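Local coordinates for protein alpha-L-rhamnosidase (Aspergillus terreus, PDB 6GSZ) that probably hydrolyses terminal non-reducing alpha-L-rhamnose residues from alpha-L-rhamnosides, at residues 111-117 and 227-232; 211-215 and 262-266. All coordinates share one frame; numbering follows the deposited sequence. Where two conformers were deposited one is given.

The two contacts are both largely buried, their centres about 26 Å apart, and their segments alternate along the chain. They share no strand pairing, but residues 211-215 lie in the loop that leads from helix 207-210 to strand 228-237, the strand used in contact 1. Contact 1 is a single antiparallel bridge between strands 116-119 and 228-237, held by two backbone hydrogen bonds and by aliphatic and aromatic packing. Contact 2 joins an irregular loop to the turn of a hairpin in another sheet; it relies on a tyrosine hydroxyl, a salt bridge and four bridging waters. That polar make-up goes with its place, where Arg-212 and Asp-265 are partly exposed, whereas most residues in contact 1 are buried.

Contact 1: 111-117 and 227-232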
ATOM      1  N   TRP A 111     -14.051  18.273 -19.376  1.00 13.50           N
ATOM      2  CA  TRP A 111     -14.369  19.052 -18.150  1.00 12.27           C
ATOM      3  C   TRP A 111     -15.281  20.251 -18.419  1.00 15.56           C
ATOM      4  O   TRP A 111     -15.660  20.924 -17.463  1.00 15.54           O
ATOM      5  CB  TRP A 111     -13.073  19.491 -17.440  1.00 12.62           C
ATOM      6  CG  TRP A 111     -12.338  18.377 -16.773  1.00 12.16           C
ATOM      7  CD1 TRP A 111     -11.427  17.509 -17.300  1.00 13.77           C
ATOM      8  CD2 TRP A 111     -12.572  17.944 -15.420  1.00 11.54           C
ATOM      9  NE1 TRP A 111     -11.028  16.619 -16.345  1.00 14.04           N
ATOM     10  CE2 TRP A 111     -11.744  16.811 -15.198  1.00 12.52           C
ATOM     11  CE3 TRP A 111     -13.399  18.416 -14.392  1.00 11.10           C
ATOM     12  CZ2 TRP A 111     -11.687  16.186 -13.961  1.00 13.43           C
ATOM     13  CZ3 TRP A 111     -13.356  17.766 -13.176  1.00 11.49           C
ATOM     14  CH2 TRP A 111     -12.540  16.640 -12.987  1.00 12.52           C
ATOM     15  N   HIS A 112     -15.592  20.513 -19.696  1.00 16.86           N
ATOM     16  CA  HIS A 112     -16.506  21.576 -20.063  1.00 20.03           C
ATOM     17  C   HIS A 112     -15.955  22.878 -19.466  1.00 19.24           C
ATOM     18  O   HIS A 112     -14.752  23.198 -19.589  1.00 22.19           O
ATOM     19  CB  HIS A 112     -17.939  21.121 -19.709  1.00 21.35           C
ATOM     20  CG  HIS A 112     -18.460  20.100 -20.680  1.00 27.30           C
ATOM     21  ND1 HIS A 112     -19.418  20.401 -21.628  1.00 31.65           N
ATOM     22  CD2 HIS A 112     -18.168  18.782 -20.862  1.00 30.56           C
ATOM     23  CE1 HIS A 112     -19.665  19.328 -22.371  1.00 30.21           C
ATOM     24  NE2 HIS A 112     -18.900  18.319 -21.933  1.00 31.55           N
ATOM     25  N   ASP A 113     -16.762  23.643 -18.787  1.00 20.86           N
ATOM     26  CA  ASP A 113     -16.210  24.959 -18.370  0.50 21.79           C
ATOM     27  C   ASP A 113     -15.710  24.916 -16.917  1.00 19.08           C
ATOM     28  O   ASP A 113     -15.483  25.930 -16.304  1.00 18.72           O
ATOM     29  CB  ASP A 113     -17.193  26.112 -18.618  0.50 24.44           C
ATOM     30  CG  ASP A 113     -18.613  25.886 -18.129  0.50 28.46           C
ATOM     31  OD1 ASP A 113     -19.001  24.706 -17.980  0.50 29.13           O
ATOM     32  OD2 ASP A 113     -19.338  26.903 -17.924  0.50 28.47           O
ATOM     33  N   ALA A 114     -15.508  23.736 -16.362  1.00 15.03           N
ATOM     34  CA  ALA A 114     -15.044  23.632 -14.971  1.00 13.47           C
ATOM     35  C   ALA A 114     -13.609  24.132 -14.885  1.00 13.63           C
ATOM     36  O   ALA A 114     -12.753  23.777 -15.714  1.00 15.30           O
ATOM     37  CB  ALA A 114     -15.175  22.245 -14.452  1.00 15.05           C
ATOM     38  N   VAL A 115     -13.376  24.995 -13.892  1.00 13.13           N
ATOM     39  CA  VAL A 115     -12.042  25.524 -13.608  1.00 12.49           C
ATOM     40  C   VAL A 115     -11.745  25.381 -12.108  1.00 11.11           C
ATOM     41  O   VAL A 115     -12.635  25.182 -11.263  1.00 12.01           O
ATOM     42  CB  VAL A 115     -11.891  26.991 -14.042  1.00 13.73           C
ATOM     43  CG1 VAL A 115     -12.126  27.141 -15.536  1.00 15.92           C
ATOM     44  CG2 VAL A 115     -12.775  27.927 -13.238  1.00 15.49           C
ATOM     45  N   VAL A 116     -10.457  25.426 -11.786  1.00 12.11           N
ATOM     46  CA  VAL A 116     -10.066  25.412 -10.387  1.00 12.05           C
ATOM     47  C   VAL A 116     -10.459  26.756  -9.768  1.00 11.42           C
ATOM     48  O   VAL A 116     -10.074  27.793 -10.323  1.00 11.98           O
ATOM     49  CB  VAL A 116      -8.566  25.135 -10.191  1.00 12.89           C
ATOM     50  CG1 VAL A 116      -8.170  25.210  -8.726  1.00 13.45           C
ATOM     51  CG2 VAL A 116      -8.158  23.801 -10.790  1.00 13.38           C
ATOM     52  N   ILE A 117     -11.167  26.700  -8.629  1.00 10.27           N
ATOM     53  CA  ILE A 117     -11.517  27.923  -7.947  1.00 11.03           C
ATOM     54  C   ILE A 117     -10.891  27.956  -6.562  1.00 11.15           C
ATOM     55  O   ILE A 117     -10.618  26.944  -5.933  1.00 11.64           O
ATOM     56  CB  ILE A 117     -13.027  28.111  -7.879  1.00 12.18           C
ATOM     57  CG1 ILE A 117     -13.706  27.000  -7.083  1.00 11.68           C
ATOM     58  CG2 ILE A 117     -13.583  28.288  -9.283  1.00 13.46           C
ATOM     59  CD1 ILE A 117     -15.184  27.237  -6.859  1.00 12.34           C
ATOM     60  N   LEU A 227      -5.646  26.970  -1.327  1.00 10.99           N
ATOM     61  CA  LEU A 227      -6.605  25.880  -1.431  1.00 10.99           C
ATOM     62  C   LEU A 227      -7.488  26.074  -2.668  1.00 11.56           C
ATOM     63  O   LEU A 227      -7.955  27.160  -2.940  1.00 12.29           O
ATOM     64  CB  LEU A 227      -7.494  25.826  -0.192  1.00 12.31           C
ATOM     65  CG  LEU A 227      -6.771  25.645   1.129  1.00 14.09           C
ATOM     66  CD1 LEU A 227      -7.734  25.568   2.298  1.00 15.73           C
ATOM     67  CD2 LEU A 227      -5.889  24.448   1.113  1.00 14.21           C
ATOM     68  N   GLY A 228      -7.680  25.001  -3.441  1.00 11.73           N
ATOM     69  CA  GLY A 228      -8.431  25.053  -4.669  1.00 11.74           C
ATOM     70  C   GLY A 228      -9.351  23.862  -4.868  1.00 10.85           C
ATOM     71  O   GLY A 228      -9.061  22.775  -4.365  1.00 10.98           O
ATOM     72  N   LEU A 229     -10.422  24.074  -5.629  1.00 10.24           N
ATOM     73  CA  LEU A 229     -11.436  23.037  -5.898  1.00 10.31           C
ATOM     74  C   LEU A 229     -11.668  22.982  -7.416  1.00 10.46           C
ATOM     75  O   LEU A 229     -11.853  24.002  -8.069  1.00 11.31           O
ATOM     76  CB  LEU A 229     -12.756  23.454  -5.232  1.00 11.90           C
ATOM     77  CG  LEU A 229     -13.971  22.593  -5.567  1.00 12.49           C
ATOM     78  CD1 LEU A 229     -13.790  21.168  -5.081  1.00 13.12           C
ATOM     79  CD2 LEU A 229     -15.236  23.211  -5.042  1.00 13.40           C
ATOM     80  N   LEU A 230     -11.696  21.764  -7.974  1.00  9.96           N
ATOM     81  CA  LEU A 230     -12.184  21.546  -9.338  1.00 11.03           C
ATOM     82  C   LEU A 230     -13.349  20.562  -9.251  1.00 11.12           C
ATOM     83  O   LEU A 230     -13.166  19.442  -8.719  1.00 11.49           O
ATOM     84  CB  LEU A 230     -11.057  20.957 -10.191  1.00 10.78           C
ATOM     85  CG  LEU A 230     -11.445  20.631 -11.650  1.00 11.93           C
ATOM     86  CD1 LEU A 230     -11.811  21.916 -12.419  1.00 12.53           C
ATOM     87  CD2 LEU A 230     -10.323  19.875 -12.352  1.00 12.64           C
ATOM     88  N   SER A 231     -14.485  20.893  -9.868  1.00 10.97           N
ATOM     89  CA  SER A 231     -15.707  20.090  -9.727  0.50 11.18           C
ATOM     90  C   SER A 231     -16.528  20.207 -11.018  1.00 12.31           C
ATOM     91  O   SER A 231     -16.700  21.309 -11.510  1.00 14.00           O
ATOM     92  CB  SER A 231     -16.481  20.550  -8.504  0.50 12.93           C
ATOM     93  OG  SER A 231     -17.654  19.779  -8.253  0.50 14.29           O
ATOM     94  N   LEU A 232     -17.084  19.105 -11.493  1.00 11.42           N
ATOM     95  CA  LEU A 232     -18.084  19.140 -12.534  1.00 10.82           C
ATOM     96  C   LEU A 232     -19.185  18.149 -12.163  1.00 11.42           C
ATOM     97  O   LEU A 232     -18.902  16.940 -12.022  1.00 11.72           O
ATOM     98  CB  LEU A 232     -17.472  18.781 -13.893  1.00 10.54           C
ATOM     99  CG  LEU A 232     -18.455  18.832 -15.070  1.00 11.74           C
ATOM    100  CD1 LEU A 232     -18.935  20.271 -15.284  1.00 13.48           C
ATOM    101  CD2 LEU A 232     -17.834  18.194 -16.328  1.00 13.52           C
TER
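Ile-117 and Leu-229 form a single antiparallel bridge that places Ile-117 of strand 116-119 beside strand 228-237, in a beta sandwich consistent with the galactose-binding-like assignment of this region. The evidence is a reciprocal, hydrogen-bonded pair: Ile-117 N to Leu-229 O is 2.8 Å and Leu-229 N to Ile-117 O is 2.9 Å, the latter in the carbonyl plane. Two CA-H...O contacts flank it, including Val-116 CA to Leu-229 O at 3.2 Å. Towards Trp-111 the backbones separate, and a type II' turn from Trp-111 to Ala-114 leads the chain in.

Apolar packing divides between two faces. On one, Ile-117 CG1 and Leu-229 CB lie side by side, and both residues also touch Phe-134 of strand 132-140, in the facing sheet. On the other, Leu-230 meets the indole: its CD2 stands 3.9 Å from the centroid of the six-membered ring of Trp-111, 14° off the normal, a CH-pi contact over the ring face. With Leu-230 CG anti to the backbone N (chi1 178°), CD1 turns instead to Val-115 C at 3.5 Å, while Val-116 CG2 packs on Leu-230 CB. Leu-232 CD2 reaches Trp-111 O, and the Ala-114 methyl, CB, packs against Ser-231 O at 3.4 Å.

Among polar links, Ser-247 OG hydrogen-bonds both Val-115 O and Ser-231 N, bridging the segments where direct pairing has ended.

Contact 2: 211-215 and 262-266; sequences GRIGY and EIYDG
The turn of the beta hairpin made by strands 258-262 and 266-270 meets the loop after helix 207-210, with Tyr-264 and Arg-212 carrying most of the contact. Reciprocal backbone bonds between Glu-262 and Gly-266 close the turn, and residues 263-265 have helical backbone angles.

Tyr-264 reaches along the loop. Its OH accepts from Gly-214 N at 2.8 Å with a nearly straight N-H...O angle of 163°, and also hydrogen-bonds Glu-466 O; two bonds therefore hold the buried hydroxyl. Gly-214 O lies at the ring edge, near its plane. Ile-213 CD1 makes apolar contact with Ile-263 CG1 at 4.2 Å, and Ile-213 CG2 simply packs on Tyr-264 OH.

The Arg-212 side chain bends at chi3 (60°), bringing one guanidinium face over Tyr-264 CD2, with the guanidinium and ring planes 63° apart. NH2 then forms a salt bridge with Asp-265 OD1 at 3.2 Å; OD1 approaches near the guanidinium plane. The hydrogen bond from Arg-212 NH2 to Asp-265 OD2 is weak. Gln-372 O holds NH2 too, and Lys-374 N binds OD1, fixing both ends of the pair.

Waters bridge Arg-212 to Glu-262. Three donate to OE1, one of them accepting from Arg-212 NE at 2.9 Å and another from Arg-212 N. A fourth links Arg-212 O to Tyr-264 N.

Backbone bonds of Tyr-264 with Ala-375 and of Asp-265 with Thr-376 tie the turn to the chain at the start of strand 376-380, which runs parallel to strand 266-270, while Glu-466, beyond the tyrosine hydroxyl, lines the glucose-binding pocket ahead of helix 471-484.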
ATOM      1  N   GLY A 211       0.211  21.588   2.723  1.00 10.54           N
ATOM      2  CA  GLY A 211       0.558  21.437   4.095  1.00 11.59           C
ATOM      3  C   GLY A 211       2.047  21.319   4.365  1.00 10.43           C
ATOM      4  O   GLY A 211       2.869  21.166   3.469  1.00 11.19           O
ATOM      5  N   ARG A 212       2.393  21.340   5.649  1.00 10.84           N
ATOM      6  CA  ARG A 212       3.778  21.173   6.102  1.00 11.43           C
ATOM      7  C   ARG A 212       4.157  19.676   6.051  1.00 11.91           C
ATOM      8  O   ARG A 212       3.634  18.901   6.814  1.00 12.86           O
ATOM      9  CB  ARG A 212       3.991  21.755   7.499  1.00 12.32           C
ATOM     10  CG  ARG A 212       5.449  21.806   7.931  1.00 12.97           C
ATOM     11  CD  ARG A 212       5.600  22.430   9.324  1.00 14.27           C
ATOM     12  NE  ARG A 212       4.890  21.695  10.360  1.00 14.00           N
ATOM     13  CZ  ARG A 212       5.325  20.587  10.973  1.00 13.06           C
ATOM     14  NH1 ARG A 212       6.573  20.176  10.781  1.00 14.19           N
ATOM     15  NH2 ARG A 212       4.500  19.968  11.824  1.00 14.12           N
ATOM     16  N   ILE A 213       5.075  19.341   5.139  1.00 10.28           N
ATOM     17  CA  ILE A 213       5.455  17.953   4.910  1.00 10.55           C
ATOM     18  C   ILE A 213       6.983  17.887   4.972  1.00 10.48           C
ATOM     19  O   ILE A 213       7.690  18.757   4.473  1.00 12.10           O
ATOM     20  CB  ILE A 213       4.869  17.405   3.585  1.00 11.53           C
ATOM     21  CG1 ILE A 213       3.345  17.523   3.493  1.00 14.13           C
ATOM     22  CG2 ILE A 213       5.297  15.976   3.286  1.00 12.58           C
ATOM     23  CD1 ILE A 213       2.611  16.700   4.529  1.00 17.61           C
ATOM     24  N   GLY A 214       7.478  16.760   5.494  1.00 10.92           N
ATOM     25  CA  GLY A 214       8.916  16.555   5.678  1.00 12.12           C
ATOM     26  C   GLY A 214       9.374  16.673   7.116  1.00 12.68           C
ATOM     27  O   GLY A 214       8.725  17.336   7.922  1.00 13.07           O
ATOM     28  N   TYR A 215      10.562  16.128   7.397  1.00 13.97           N
ATOM     29  CA  TYR A 215      11.151  16.142   8.704  1.00 15.45           C
ATOM     30  C   TYR A 215      12.060  17.371   8.839  1.00 16.34           C
ATOM     31  O   TYR A 215      12.238  18.150   7.896  1.00 15.51           O
ATOM     32  CB  TYR A 215      11.887  14.819   8.969  1.00 16.61           C
ATOM     33  CG  TYR A 215      12.737  14.298   7.848  1.00 16.68           C
ATOM     34  CD1 TYR A 215      14.017  14.758   7.623  1.00 20.21           C
ATOM     35  CD2 TYR A 215      12.285  13.275   7.047  1.00 18.36           C
ATOM     36  CE1 TYR A 215      14.806  14.269   6.589  1.00 23.69           C
ATOM     37  CE2 TYR A 215      13.040  12.801   5.993  1.00 22.94           C
ATOM     38  CZ  TYR A 215      14.326  13.255   5.793  1.00 23.17           C
ATOM     39  OH  TYR A 215      15.081  12.746   4.768  1.00 31.12           O
ATOM     40  N   GLU A 262      -4.167  19.530   9.745  1.00 11.27           N
ATOM     41  CA  GLU A 262      -2.806  19.325   9.230  1.00 12.24           C
ATOM     42  C   GLU A 262      -2.469  17.848   9.408  1.00 11.72           C
ATOM     43  O   GLU A 262      -2.779  17.276  10.427  1.00 12.43           O
ATOM     44  CB  GLU A 262      -1.793  20.159  10.015  1.00 11.52           C
ATOM     45  CG  GLU A 262      -2.119  21.625  10.067  1.00 12.42           C
ATOM     46  CD  GLU A 262      -1.094  22.345  10.895  1.00 14.44           C
ATOM     47  OE1 GLU A 262       0.099  22.381  10.475  1.00 14.56           O
ATOM     48  OE2 GLU A 262      -1.517  22.937  11.948  1.00 16.51           O
ATOM     49  N   ILE A 263      -1.811  17.284   8.387  1.00 10.10           N
ATOM     50  CA  ILE A 263      -1.393  15.869   8.382  0.50 10.59           C
ATOM     51  C   ILE A 263      -0.655  15.576   9.697  1.00 10.59           C
ATOM     52  O   ILE A 263      -0.977  14.627  10.439  1.00 11.38           O
ATOM     53  CB  ILE A 263      -0.515  15.552   7.145  0.50 10.12           C
ATOM     54  CG1 ILE A 263      -1.265  15.721   5.814  0.50 11.25           C
ATOM     55  CG2 ILE A 263       0.107  14.173   7.248  0.50  9.77           C
ATOM     56  CD1 ILE A 263      -2.490  14.847   5.635  0.50 12.94           C
ATOM     57  N   TYR A 264       0.404  16.371   9.958  1.00 10.11           N
ATOM     58  CA  TYR A 264       1.273  16.079  11.118  1.00 11.42           C
ATOM     59  C   TYR A 264       0.700  16.577  12.438  1.00 11.36           C
ATOM     60  O   TYR A 264       0.637  15.855  13.458  1.00 13.10           O
ATOM     61  CB  TYR A 264       2.685  16.638  10.967  1.00 11.64           C
ATOM     62  CG  TYR A 264       3.512  16.068   9.836  1.00 11.07           C
ATOM     63  CD1 TYR A 264       3.259  14.828   9.237  1.00 11.25           C
ATOM     64  CD2 TYR A 264       4.565  16.813   9.348  1.00 11.17           C
ATOM     65  CE1 TYR A 264       4.073  14.373   8.206  1.00 11.61           C
ATOM     66  CE2 TYR A 264       5.386  16.362   8.343  1.00 10.85           C
ATOM     67  CZ  TYR A 264       5.143  15.122   7.757  1.00 10.34           C
ATOM     68  OH  TYR A 264       5.954  14.720   6.725  1.00 11.25           O
ATOM     69  N   ASP A 265       0.291  17.852  12.478  1.00 12.06           N
ATOM     70  CA  ASP A 265      -0.025  18.421  13.781  1.00 12.50           C
ATOM     71  C   ASP A 265      -1.434  18.109  14.294  1.00 11.18           C
ATOM     72  O   ASP A 265      -1.635  18.107  15.501  1.00 14.33           O
ATOM     73  CB  ASP A 265       0.277  19.913  13.841  1.00 13.47           C
ATOM     74  CG  ASP A 265       1.762  20.248  13.972  1.00 15.50           C
ATOM     75  OD1 ASP A 265       2.581  19.320  14.270  1.00 15.27           O
ATOM     76  OD2 ASP A 265       2.117  21.445  13.727  1.00 17.60           O
ATOM     77  N   GLY A 266      -2.388  17.819  13.412  1.00 11.56           N
ATOM     78  CA  GLY A 266      -3.736  17.472  13.786  1.00 11.60           C
ATOM     79  C   GLY A 266      -4.731  18.569  13.412  1.00 12.32           C
ATOM     80  O   GLY A 266      -4.455  19.457  12.621  1.00 12.26           O
TER
HETATM   81  O   HOH W   1       1.329  18.677   8.178  1.00 12.17           O
HETATM   82  O   HOH W   2       1.555  19.919  10.698  1.00 14.37           O
HETATM   83  O   HOH W   3       0.692  22.586   7.883  1.00 17.26           O
HETATM   84  O   HOH W   4       2.576  23.440  10.834  1.00 21.95           O